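Local coordinates for protein Azi13 (Streptomyces sahachiroi, PDB 5HMB) that probably acts as a hotdog-fold thioesterase of the PaaI family, taking part in polyketide processing during azinomycin biosynthesis, at residues V101-A105 with T106-W110. Residues are numbered along the deposited sequence; the frame is centred on the assembly and turned at random.
Sequences VHRGA and TQQVW. With SO4 (sulfate ion), chain C; SO4 (sulfate ion), chain B.
At the turn of a β-hairpin Thr106 N lies 3.5 Å from Gly104 C, and a sulfate sits there: Thr106 OG1, placed between backbone N and carbonyl carbon (chi1 59°), and the Thr106 amide N both bind its O2, each at 2.7 Å. Gln107 N and His102 NE2 share O4 of that ion, the imidazole meeting it edge-on in the ring plane. Gln107 O takes the Gly104 amide at 2.9 Å, almost straight along the C=O axis, while its side-chain OE1 bonds Arg128. Gln108 and Arg103 form a non-hydrogen-bonded antiparallel pair: Gln108 OE1 lies 3.6 Å from Arg103 CG and accepts Trp110 NE1 at 2.9 Å from above the amide plane. Val109 exchanges backbone bonds with His102, and its O also accepts Val101 N, a classic β-bulge. Trp110 CZ2 lies 3.5 Å from Arg103 CD, the guanidinium turned 85° from the indole. A bend at chi3 (-54°) brings Arg103 NE to 2.7 Å from O4 of a second sulfate, whose O1 takes NH2 and whose O2 takes the backbone N. A leucine here would probably leave this anion with the backbone N as its remaining donor from the hairpin. Two sulfates, probably from the crystallisation liquor, suggest that the turn and the Arg103 side of this hairpin can bind anions.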
ATOM      1  N   VAL A 101      -3.710 -11.396   9.783  1.00 38.70           N
ATOM      2  CA  VAL A 101      -4.236 -10.121  10.236  1.00 40.53           C
ATOM      3  C   VAL A 101      -5.753 -10.153  10.303  1.00 43.58           C
ATOM      4  O   VAL A 101      -6.337  -9.724  11.297  1.00 43.01           O
ATOM      5  CB  VAL A 101      -3.754  -8.972   9.323  1.00 34.59           C
ATOM      6  CG1 VAL A 101      -4.474  -7.686   9.697  1.00 37.76           C
ATOM      7  CG2 VAL A 101      -2.233  -8.806   9.387  1.00 32.49           C
ATOM      8  N   HIS A 102      -6.390 -10.663   9.247  1.00 36.28           N
ATOM      9  CA  HIS A 102      -7.847 -10.783   9.170  1.00 39.44           C
ATOM     10  C   HIS A 102      -8.193 -11.986   8.308  1.00 46.11           C
ATOM     11  O   HIS A 102      -7.622 -12.151   7.228  1.00 37.93           O
ATOM     12  CB  HIS A 102      -8.461  -9.519   8.573  1.00 40.20           C
ATOM     13  CG  HIS A 102      -9.900  -9.654   8.178  1.00 45.39           C
ATOM     14  ND1 HIS A 102     -10.936  -9.277   9.005  1.00 52.29           N
ATOM     15  CD2 HIS A 102     -10.475 -10.088   7.029  1.00 43.71           C
ATOM     16  CE1 HIS A 102     -12.088  -9.487   8.392  1.00 46.72           C
ATOM     17  NE2 HIS A 102     -11.836  -9.978   7.191  1.00 48.09           N
ATOM     18  N   ARG A 103      -9.118 -12.817   8.785  1.00 45.87           N
ATOM     19  CA  ARG A 103      -9.549 -14.017   8.065  1.00 49.25           C
ATOM     20  C   ARG A 103     -11.063 -14.088   8.209  1.00 47.04           C
ATOM     21  O   ARG A 103     -11.572 -14.491   9.258  1.00 48.91           O
ATOM     22  CB  ARG A 103      -8.864 -15.265   8.611  1.00 51.96           C
ATOM     23  CG  ARG A 103      -7.369 -15.311   8.318  1.00 43.01           C
ATOM     24  CD  ARG A 103      -6.669 -16.422   9.100  1.00 49.62           C
ATOM     25  NE  ARG A 103      -6.941 -16.321  10.532  1.00 44.91           N
ATOM     26  CZ  ARG A 103      -6.481 -17.168  11.449  1.00 49.69           C
ATOM     27  NH1 ARG A 103      -5.715 -18.191  11.100  1.00 53.15           N
ATOM     28  NH2 ARG A 103      -6.798 -16.994  12.723  1.00 55.33           N
ATOM     29  N   GLY A 104     -11.778 -13.659   7.173  1.00 45.87           N
ATOM     30  CA  GLY A 104     -13.228 -13.595   7.250  1.00 38.58           C
ATOM     31  C   GLY A 104     -13.948 -14.370   6.162  1.00 50.91           C
ATOM     32  O   GLY A 104     -13.397 -15.312   5.581  1.00 47.46           O
ATOM     33  N   ALA A 105     -15.186 -13.973   5.875  1.00 43.49           N
ATOM     34  CA  ALA A 105     -15.989 -14.698   4.898  1.00 52.05           C
ATOM     35  C   ALA A 105     -15.383 -14.588   3.510  1.00 48.29           C
ATOM     36  O   ALA A 105     -15.054 -15.602   2.886  1.00 45.04           O
ATOM     37  CB  ALA A 105     -17.425 -14.176   4.898  1.00 49.44           C
ATOM     38  N   THR A 106     -15.220 -13.362   3.013  1.00 39.19           N
ATOM     39  CA  THR A 106     -14.754 -13.173   1.648  1.00 41.64           C
ATOM     40  C   THR A 106     -13.278 -12.802   1.532  1.00 47.50           C
ATOM     41  O   THR A 106     -12.669 -13.112   0.503  1.00 42.16           O
ATOM     42  CB  THR A 106     -15.591 -12.106   0.947  1.00 40.80           C
ATOM     43  OG1 THR A 106     -15.501 -10.883   1.677  1.00 44.19           O
ATOM     44  CG2 THR A 106     -17.104 -12.562   0.848  1.00 48.65           C
ATOM     45  N   GLN A 107     -12.683 -12.156   2.539  1.00 45.90           N
ATOM     46  CA  GLN A 107     -11.316 -11.639   2.443  1.00 38.68           C
ATOM     47  C   GLN A 107     -10.408 -12.271   3.487  1.00 42.43           C
ATOM     48  O   GLN A 107     -10.855 -12.627   4.581  1.00 44.67           O
ATOM     49  CB  GLN A 107     -11.268 -10.125   2.660  1.00 43.21           C
ATOM     50  CG  GLN A 107     -12.057  -9.305   1.677  1.00 50.69           C
ATOM     51  CD  GLN A 107     -11.345  -9.153   0.356  1.00 64.15           C
ATOM     52  OE1 GLN A 107     -10.652  -8.162   0.131  1.00 61.26           O
ATOM     53  NE2 GLN A 107     -11.510 -10.135  -0.533  1.00 62.40           N
ATOM     54  N   GLN A 108      -9.113 -12.371   3.150  1.00 37.68           N
ATOM     55  CA  GLN A 108      -8.052 -12.608   4.119  1.00 34.64           C
ATOM     56  C   GLN A 108      -6.936 -11.584   3.913  1.00 43.30           C
ATOM     57  O   GLN A 108      -6.632 -11.209   2.774  1.00 40.87           O
ATOM     58  CB  GLN A 108      -7.440 -14.006   4.002  1.00 34.32           C
ATOM     59  CG  GLN A 108      -8.414 -15.169   4.152  1.00 45.34           C
ATOM     60  CD  GLN A 108      -7.685 -16.494   4.242  1.00 42.13           C
ATOM     61  OE1 GLN A 108      -6.779 -16.663   5.063  1.00 44.52           O
ATOM     62  NE2 GLN A 108      -8.057 -17.435   3.377  1.00 39.80           N
ATOM     63  N   VAL A 109      -6.316 -11.152   5.014  1.00 38.28           N
ATOM     64  CA  VAL A 109      -5.086 -10.368   4.981  1.00 36.67           C
ATOM     65  C   VAL A 109      -4.056 -11.050   5.873  1.00 37.11           C
ATOM     66  O   VAL A 109      -4.354 -11.386   7.023  1.00 41.74           O
ATOM     67  CB  VAL A 109      -5.312  -8.915   5.439  1.00 37.44           C
ATOM     68  CG1 VAL A 109      -3.979  -8.170   5.459  1.00 35.97           C
ATOM     69  CG2 VAL A 109      -6.290  -8.224   4.528  1.00 33.71           C
ATOM     70  N   TRP A 110      -2.848 -11.241   5.345  1.00 34.79           N
ATOM     71  CA  TRP A 110      -1.736 -11.827   6.074  1.00 30.56           C
ATOM     72  C   TRP A 110      -0.550 -10.871   6.041  1.00 43.66           C
ATOM     73  O   TRP A 110      -0.397 -10.091   5.101  1.00 36.88           O
ATOM     74  CB  TRP A 110      -1.321 -13.178   5.477  1.00 38.33           C
ATOM     75  CG  TRP A 110      -2.334 -14.229   5.726  1.00 36.92           C
ATOM     76  CD1 TRP A 110      -3.564 -14.344   5.135  1.00 42.60           C
ATOM     77  CD2 TRP A 110      -2.230 -15.306   6.663  1.00 40.13           C
ATOM     78  NE1 TRP A 110      -4.227 -15.444   5.644  1.00 44.20           N
ATOM     79  CE2 TRP A 110      -3.429 -16.046   6.585  1.00 43.26           C
ATOM     80  CE3 TRP A 110      -1.236 -15.718   7.562  1.00 41.51           C
ATOM     81  CZ2 TRP A 110      -3.662 -17.181   7.373  1.00 47.79           C
ATOM     82  CZ3 TRP A 110      -1.468 -16.843   8.342  1.00 51.65           C
ATOM     83  CH2 TRP A 110      -2.671 -17.559   8.243  1.00 50.85           C
TER
HETATM   84  S   SO4 C 302     -14.880 -10.424   5.260  1.00 61.86           S
HETATM   85  O1  SO4 C 302     -15.248 -10.678   6.656  1.00 67.94           O
HETATM   86  O2  SO4 C 302     -15.831 -11.056   4.340  1.00 50.32           O
HETATM   87  O3  SO4 C 302     -14.862  -8.985   5.035  1.00 52.57           O
HETATM   88  O4  SO4 C 302     -13.563 -10.995   4.993  1.00 56.42           O
HETATM   89  S   SO4 B 301      -8.487 -13.690  12.407  1.00 92.35           S
HETATM   90  O1  SO4 B 301      -9.070 -15.000  12.736  1.00 83.28           O
HETATM   91  O2  SO4 B 301      -9.456 -12.846  11.704  1.00 63.01           O
HETATM   92  O3  SO4 B 301      -8.080 -13.031  13.647  1.00 83.17           O
HETATM   93  O4  SO4 B 301      -7.325 -13.848  11.535  1.00 60.14           O